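PDB 6ED2: glycosyl hydrolase family 2, TIM barrel domain protein from Faecalibacterium prausnitzii A2-165, which acts as a gut bacterial beta-glucuronidase, probably hydrolysing beta-glucuronides, drug conjugates among them, to release glucuronic acid. Local coordinates for residues Thr538-Gly543 and Glu555-Tyr560; Ala514-Met519 and Phe568-Phe573. One frame throughout, in Å; residues are numbered along the deposited sequence.

Contact 1 of 2, residues Thr538-Gly543 and Glu555-Tyr560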
loop_
_atom_site.group_PDB
_atom_site.type_symbol
_atom_site.label_atom_id
_atom_site.label_comp_id
_atom_site.label_asym_id
_atom_site.label_seq_id
_atom_site.Cartn_x
_atom_site.Cartn_y
_atom_site.Cartn_z
ATOM N N THR A 538 -15.600 -2.653 10.807
ATOM C CA THR A 538 -14.621 -1.621 11.102
ATOM C C THR A 538 -13.923 -1.247 9.809
ATOM O O THR A 538 -13.749 -2.081 8.915
ATOM C CB THR A 538 -13.550 -2.058 12.136
ATOM O OG1 THR A 538 -12.641 -3.001 11.544
ATOM C CG2 THR A 538 -14.176 -2.653 13.380
ATOM N N ASP A 539 -13.526 0.014 9.719
ATOM C CA ASP A 539 -12.689 0.422 8.613
ATOM C C ASP A 539 -11.341 -0.266 8.767
ATOM O O ASP A 539 -10.768 -0.296 9.863
ATOM C CB ASP A 539 -12.524 1.943 8.597
ATOM C CG ASP A 539 -13.791 2.667 8.190
ATOM O OD1 ASP A 539 -13.929 3.044 7.006
ATOM O OD2 ASP A 539 -14.652 2.880 9.061
ATOM N N ASN A 540 -10.846 -0.850 7.685
ATOM C CA ASN A 540 -9.502 -1.411 7.716
ATOM C C ASN A 540 -8.968 -1.419 6.293
ATOM O O ASN A 540 -9.687 -1.802 5.363
ATOM C CB ASN A 540 -9.499 -2.817 8.348
ATOM C CG ASN A 540 -10.288 -3.841 7.535
ATOM O OD1 ASN A 540 -9.703 -4.672 6.830
ATOM N ND2 ASN A 540 -11.613 -3.796 7.639
ATOM N N LEU A 541 -7.735 -0.943 6.126
ATOM C CA LEU A 541 -7.090 -0.911 4.819
ATOM C C LEU A 541 -6.463 -2.252 4.487
ATOM O O LEU A 541 -5.833 -2.888 5.339
ATOM C CB LEU A 541 -6.000 0.160 4.778
ATOM C CG LEU A 541 -6.464 1.565 5.144
ATOM C CD1 LEU A 541 -5.255 2.473 5.277
ATOM C CD2 LEU A 541 -7.425 2.065 4.084
ATOM N N SER A 542 -6.628 -2.671 3.236
ATOM C CA SER A 542 -5.900 -3.820 2.713
ATOM C C SER A 542 -4.409 -3.658 3.005
ATOM O O SER A 542 -3.808 -2.626 2.680
ATOM C CB SER A 542 -6.163 -3.932 1.203
ATOM O OG SER A 542 -6.119 -5.278 0.757
ATOM N N GLY A 543 -3.830 -4.642 3.690
ATOM C CA GLY A 543 -2.410 -4.652 3.967
ATOM C C GLY A 543 -1.979 -4.017 5.269
ATOM O O GLY A 543 -0.787 -4.101 5.617
ATOM N N GLU A 555 -5.894 -7.120 11.819
ATOM C CA GLU A 555 -6.020 -7.819 13.089
ATOM C C GLU A 555 -7.208 -7.303 13.887
ATOM O O GLU A 555 -7.979 -8.089 14.448
ATOM C CB GLU A 555 -4.740 -7.656 13.906
ATOM C CG GLU A 555 -3.624 -8.596 13.485
ATOM C CD GLU A 555 -2.948 -8.159 12.190
ATOM O OE1 GLU A 555 -3.163 -6.995 11.745
ATOM O OE2 GLU A 555 -2.190 -8.989 11.631
ATOM N N TYR A 556 -7.341 -5.977 13.986
ATOM C CA TYR A 556 -8.446 -5.417 14.738
ATOM C C TYR A 556 -9.772 -5.867 14.141
ATOM O O TYR A 556 -10.656 -6.345 14.860
ATOM C CB TYR A 556 -8.348 -3.886 14.781
ATOM C CG TYR A 556 -9.304 -3.310 15.799
ATOM C CD1 TYR A 556 -8.965 -3.269 17.150
ATOM C CD2 TYR A 556 -10.579 -2.881 15.424
ATOM C CE1 TYR A 556 -9.849 -2.783 18.092
ATOM C CE2 TYR A 556 -11.465 -2.391 16.352
ATOM C CZ TYR A 556 -11.100 -2.342 17.688
ATOM O OH TYR A 556 -11.986 -1.865 18.627
ATOM N N GLN A 557 -9.917 -5.746 12.820
ATOM C CA GLN A 557 -11.157 -6.167 12.170
ATOM C C GLN A 557 -11.483 -7.615 12.507
ATOM O O GLN A 557 -12.613 -7.929 12.908
ATOM C CB GLN A 557 -11.062 -5.956 10.654
ATOM C CG GLN A 557 -12.161 -6.645 9.841
ATOM C CD GLN A 557 -13.492 -5.896 9.862
ATOM O OE1 GLN A 557 -13.815 -5.206 10.831
ATOM N NE2 GLN A 557 -14.264 -6.019 8.782
ATOM N N ASN A 558 -10.494 -8.511 12.397
ATOM C CA ASN A 558 -10.744 -9.912 12.739
ATOM C C ASN A 558 -11.118 -10.078 14.212
ATOM O O ASN A 558 -11.988 -10.894 14.548
ATOM C CB ASN A 558 -9.528 -10.777 12.399
ATOM C CG ASN A 558 -9.545 -11.285 10.938
ATOM O OD1 ASN A 558 -10.300 -10.792 10.078
ATOM N ND2 ASN A 558 -8.705 -12.279 10.660
ATOM N N GLU A 559 -10.463 -9.323 15.108
ATOM C CA GLU A 559 -10.771 -9.416 16.535
ATOM C C GLU A 559 -12.172 -8.903 16.814
ATOM O O GLU A 559 -12.927 -9.514 17.580
ATOM C CB GLU A 559 -9.744 -8.628 17.362
ATOM C CG GLU A 559 -8.417 -9.343 17.527
ATOM C CD GLU A 559 -7.241 -8.396 17.745
ATOM O OE1 GLU A 559 -7.461 -7.242 18.185
ATOM O OE2 GLU A 559 -6.094 -8.804 17.432
ATOM N N TYR A 560 -12.533 -7.788 16.182
ATOM C CA TYR A 560 -13.862 -7.213 16.351
ATOM C C TYR A 560 -14.929 -8.165 15.835
ATOM O O TYR A 560 -15.964 -8.359 16.486
ATOM C CB TYR A 560 -13.915 -5.866 15.627
ATOM C CG TYR A 560 -15.293 -5.345 15.336
ATOM C CD1 TYR A 560 -15.864 -4.356 16.145
ATOM C CD2 TYR A 560 -16.026 -5.811 14.239
ATOM C CE1 TYR A 560 -17.120 -3.857 15.882
ATOM C CE2 TYR A 560 -17.309 -5.327 13.976
ATOM C CZ TYR A 560 -17.847 -4.345 14.805
ATOM O OH TYR A 560 -19.103 -3.835 14.557
HETATM O O HOH W 1 -12.753 -6.137 6.097
#
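The amide oxygen of Q557 is gripped twice by T538: OG1 donates to OE1 at 2.6 Å, and the backbone N of T538 adds a weak bond to OE1 at 3.1 Å. The hydroxyl does not reach OE1 along a lone pair but comes from above the carbonyl plane, 49° out of it. A bend at chi2 in the Q557 chain turns its amide outward from the helix, against T538 and N540. N540 reinforces this loop from within, its ND2 donating to T538 O at 3.0 Å. The same ND2 lies 3.6 Å from Q557 CD, the two amide planes tilted by 36°, and a water joins them, accepting from N540 ND2 at 3.0 Å and weakly from Q557 NE2 at 3.1 Å. Farther out the contact turns apolar. T538 CG2 sits over one face of the Y560 ring, 3.7 Å from its centroid and 18° off the normal, a CH-pi contact, and also meets the edge of Y556 at CE2 (4.0 Å). Both tyrosine hydroxyls are held elsewhere, Y560 OH by G537 N and Y556 OH by G499 O. A leucine in place of Q557 would probably leave T538 OG1 and N without this acceptor and strip the water of one donor. The contact thus joins the loop after strand 531-535 of the TIM barrel to the start of helix 554-570 through neutral groups alone: one buried threonine spends its hydroxyl on an amide and its methyl on a ring.

Contact 2 of 2, residues Ala514-Met519 and Phe568-Phe573; sequences AFHHEM and FDHYDF
H516 and M519 of helix 508-525 meet H570, Y571 and F573 where helix 554-570 runs out, joining two neighbouring outer helices of the TIM barrel; H516, H570 and Y571 form an aromatic cluster. The polar link is a nearly straight hydrogen bond (169°) between H516 ND1 and Y571 OH, 2.8 Å long, with the hydroxyl near the plane of the imidazole. Y571 OH also bonds D520 OD1, so the phenol tip is fixed from two residues of the same helix. Among the ring pairs, H516 turns its edge to the face of H570 in an offset edge-to-face arrangement, planes at 89° and centroids 5.2 Å apart. F515 and F568 meet edge to edge, CZ to CE1, at 3.9 Å; F568 also stacks on F533 of the barrel strand 531-535. Aliphatic contacts fall to M519. Its CB lies over one face of the Y571 ring, a CH-pi contact 3.8 Å from the centroid, while H570 CD2 lies above the opposite face, both atoms offset toward the rim. Bends at chi2 (-47°) and chi3 fold the rest of M519, which also packs on L531 and F533 of strand 531-535, and its terminal CE stops 3.6 Å from CE1 at the edge of the F573 ring.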
loop_
_atom_site.group_PDB
_atom_site.type_symbol
_atom_site.label_atom_id
_atom_site.label_comp_id
_atom_site.label_asym_id
_atom_site.label_seq_id
_atom_site.Cartn_x
_atom_site.Cartn_y
_atom_site.Cartn_z
ATOM N N ALA A 514 -21.193 -3.914 26.993
ATOM C CA ALA A 514 -22.236 -2.963 26.626
ATOM C C ALA A 514 -23.153 -3.563 25.570
ATOM O O ALA A 514 -24.362 -3.315 25.566
ATOM C CB ALA A 514 -21.616 -1.655 26.121
ATOM N N PHE A 515 -22.586 -4.349 24.662
ATOM C CA PHE A 515 -23.367 -4.956 23.596
ATOM C C PHE A 515 -24.341 -5.984 24.172
ATOM O O PHE A 515 -25.542 -5.938 23.889
ATOM C CB PHE A 515 -22.393 -5.566 22.584
ATOM C CG PHE A 515 -22.983 -5.920 21.244
ATOM C CD1 PHE A 515 -24.328 -5.760 20.964
ATOM C CD2 PHE A 515 -22.154 -6.441 20.246
ATOM C CE1 PHE A 515 -24.847 -6.127 19.713
ATOM C CE2 PHE A 515 -22.660 -6.797 19.002
ATOM C CZ PHE A 515 -24.015 -6.650 18.739
ATOM N N HIS A 516 -23.838 -6.894 25.015
ATOM C CA HIS A 516 -24.702 -7.837 25.722
ATOM C C HIS A 516 -25.777 -7.118 26.522
ATOM O O HIS A 516 -26.919 -7.583 26.597
ATOM C CB HIS A 516 -23.876 -8.706 26.656
ATOM C CG HIS A 516 -23.296 -9.910 25.995
ATOM N ND1 HIS A 516 -24.078 -10.917 25.469
ATOM C CD2 HIS A 516 -22.012 -10.275 25.778
ATOM C CE1 HIS A 516 -23.297 -11.855 24.962
ATOM N NE2 HIS A 516 -22.039 -11.492 25.140
ATOM N N HIS A 517 -25.428 -5.987 27.131
ATOM C CA HIS A 517 -26.414 -5.229 27.889
ATOM C C HIS A 517 -27.579 -4.809 26.998
ATOM O O HIS A 517 -28.742 -5.042 27.336
ATOM C CB HIS A 517 -25.758 -4.012 28.547
ATOM C CG HIS A 517 -26.718 -3.166 29.326
ATOM N ND1 HIS A 517 -27.201 -3.532 30.568
ATOM C CD2 HIS A 517 -27.315 -1.989 29.024
ATOM C CE1 HIS A 517 -28.031 -2.604 31.006
ATOM N NE2 HIS A 517 -28.119 -1.657 30.087
ATOM N N GLU A 518 -27.289 -4.217 25.834
ATOM C CA GLU A 518 -28.377 -3.804 24.945
ATOM C C GLU A 518 -29.147 -5.005 24.406
ATOM O O GLU A 518 -30.374 -4.954 24.278
ATOM C CB GLU A 518 -27.857 -2.948 23.782
ATOM C CG GLU A 518 -28.999 -2.224 23.037
ATOM C CD GLU A 518 -28.585 -1.555 21.719
ATOM O OE1 GLU A 518 -27.393 -1.212 21.563
ATOM O OE2 GLU A 518 -29.468 -1.354 20.845
ATOM N N MET A 519 -28.450 -6.094 24.078
ATOM C CA MET A 519 -29.151 -7.256 23.549
ATOM C C MET A 519 -30.128 -7.829 24.569
ATOM O O MET A 519 -31.197 -8.326 24.187
ATOM C CB MET A 519 -28.153 -8.328 23.102
ATOM C CG MET A 519 -27.306 -7.913 21.900
ATOM S SD MET A 519 -28.297 -7.179 20.571
ATOM C CE MET A 519 -29.075 -8.641 19.927
ATOM N N PHE A 568 -23.563 -12.342 18.721
ATOM C CA PHE A 568 -24.646 -12.841 17.869
ATOM C C PHE A 568 -25.033 -14.244 18.285
ATOM O O PHE A 568 -26.215 -14.561 18.467
ATOM C CB PHE A 568 -24.244 -12.901 16.380
ATOM C CG PHE A 568 -24.041 -11.564 15.694
ATOM C CD1 PHE A 568 -24.137 -10.361 16.376
ATOM C CD2 PHE A 568 -23.713 -11.539 14.341
ATOM C CE1 PHE A 568 -23.941 -9.160 15.726
ATOM C CE2 PHE A 568 -23.503 -10.338 13.676
ATOM C CZ PHE A 568 -23.616 -9.141 14.365
ATOM N N ASP A 569 -24.027 -15.113 18.405
ATOM C CA ASP A 569 -24.262 -16.536 18.579
ATOM C C ASP A 569 -24.849 -16.852 19.947
ATOM O O ASP A 569 -25.412 -17.934 20.135
ATOM C CB ASP A 569 -22.954 -17.301 18.347
ATOM C CG ASP A 569 -22.510 -17.268 16.869
ATOM O OD1 ASP A 569 -23.350 -16.898 16.010
ATOM O OD2 ASP A 569 -21.337 -17.625 16.567
ATOM N N HIS A 570 -24.753 -15.917 20.887
ATOM C CA HIS A 570 -25.284 -16.121 22.226
ATOM C C HIS A 570 -26.813 -16.121 22.277
ATOM O O HIS A 570 -27.375 -16.728 23.189
ATOM C CB HIS A 570 -24.739 -15.036 23.154
ATOM C CG HIS A 570 -25.071 -15.258 24.592
ATOM N ND1 HIS A 570 -24.563 -16.313 25.319
ATOM C CD2 HIS A 570 -25.880 -14.573 25.437
ATOM C CE1 HIS A 570 -25.035 -16.260 26.553
ATOM N NE2 HIS A 570 -25.836 -15.214 26.651
ATOM N N TYR A 571 -27.499 -15.472 21.331
ATOM C CA TYR A 571 -28.932 -15.189 21.444
ATOM C C TYR A 571 -29.715 -15.960 20.388
ATOM O O TYR A 571 -29.469 -15.799 19.189
ATOM C CB TYR A 571 -29.196 -13.687 21.308
ATOM C CG TYR A 571 -28.570 -12.868 22.409
ATOM C CD1 TYR A 571 -29.253 -12.637 23.607
ATOM C CD2 TYR A 571 -27.286 -12.338 22.271
ATOM C CE1 TYR A 571 -28.677 -11.897 24.629
ATOM C CE2 TYR A 571 -26.700 -11.589 23.290
ATOM C CZ TYR A 571 -27.402 -11.373 24.467
ATOM O OH TYR A 571 -26.835 -10.629 25.479
ATOM N N ASP A 572 -30.681 -16.770 20.830
ATOM C CA ASP A 572 -31.437 -17.618 19.914
ATOM C C ASP A 572 -32.271 -16.804 18.928
ATOM O O ASP A 572 -32.627 -17.314 17.859
ATOM C CB ASP A 572 -32.336 -18.594 20.704
ATOM C CG ASP A 572 -33.671 -17.947 21.186
ATOM O OD1 ASP A 572 -33.645 -16.891 21.881
ATOM O OD2 ASP A 572 -34.759 -18.501 20.868
ATOM N N PHE A 573 -32.582 -15.553 19.256
ATOM C CA PHE A 573 -33.423 -14.752 18.378
ATOM C C PHE A 573 -32.643 -14.069 17.259
ATOM O O PHE A 573 -33.270 -13.541 16.332
ATOM C CB PHE A 573 -34.205 -13.707 19.184
ATOM C CG PHE A 573 -33.348 -12.818 20.064
ATOM C CD1 PHE A 573 -32.635 -11.749 19.530
ATOM C CD2 PHE A 573 -33.281 -13.037 21.436
ATOM C CE1 PHE A 573 -31.870 -10.920 20.331
ATOM C CE2 PHE A 573 -32.507 -12.218 22.247
ATOM C CZ PHE A 573 -31.804 -11.154 21.697
#

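Helix 554-570 serves both contacts, its first turns in contact 1 and its last in contact 2; the centres are 22 Å apart and the nearest atoms about 6 Å, without touching. Y536 lies between them, packing on Y560 of contact 1 and edge-to-face on F568 of contact 2. Contact 1, nested within the chain loop that contact 2 closes, sits past the C-terminal end of strand 531-535, the side where TIM-barrel active sites lie; contact 2 belongs to the other end, just before strand 574-580. Residues of contact 1 reach two further subunits of the tetramer, whereas contact 2 touches none. Both are remote from the magnesium site at T239 and E241.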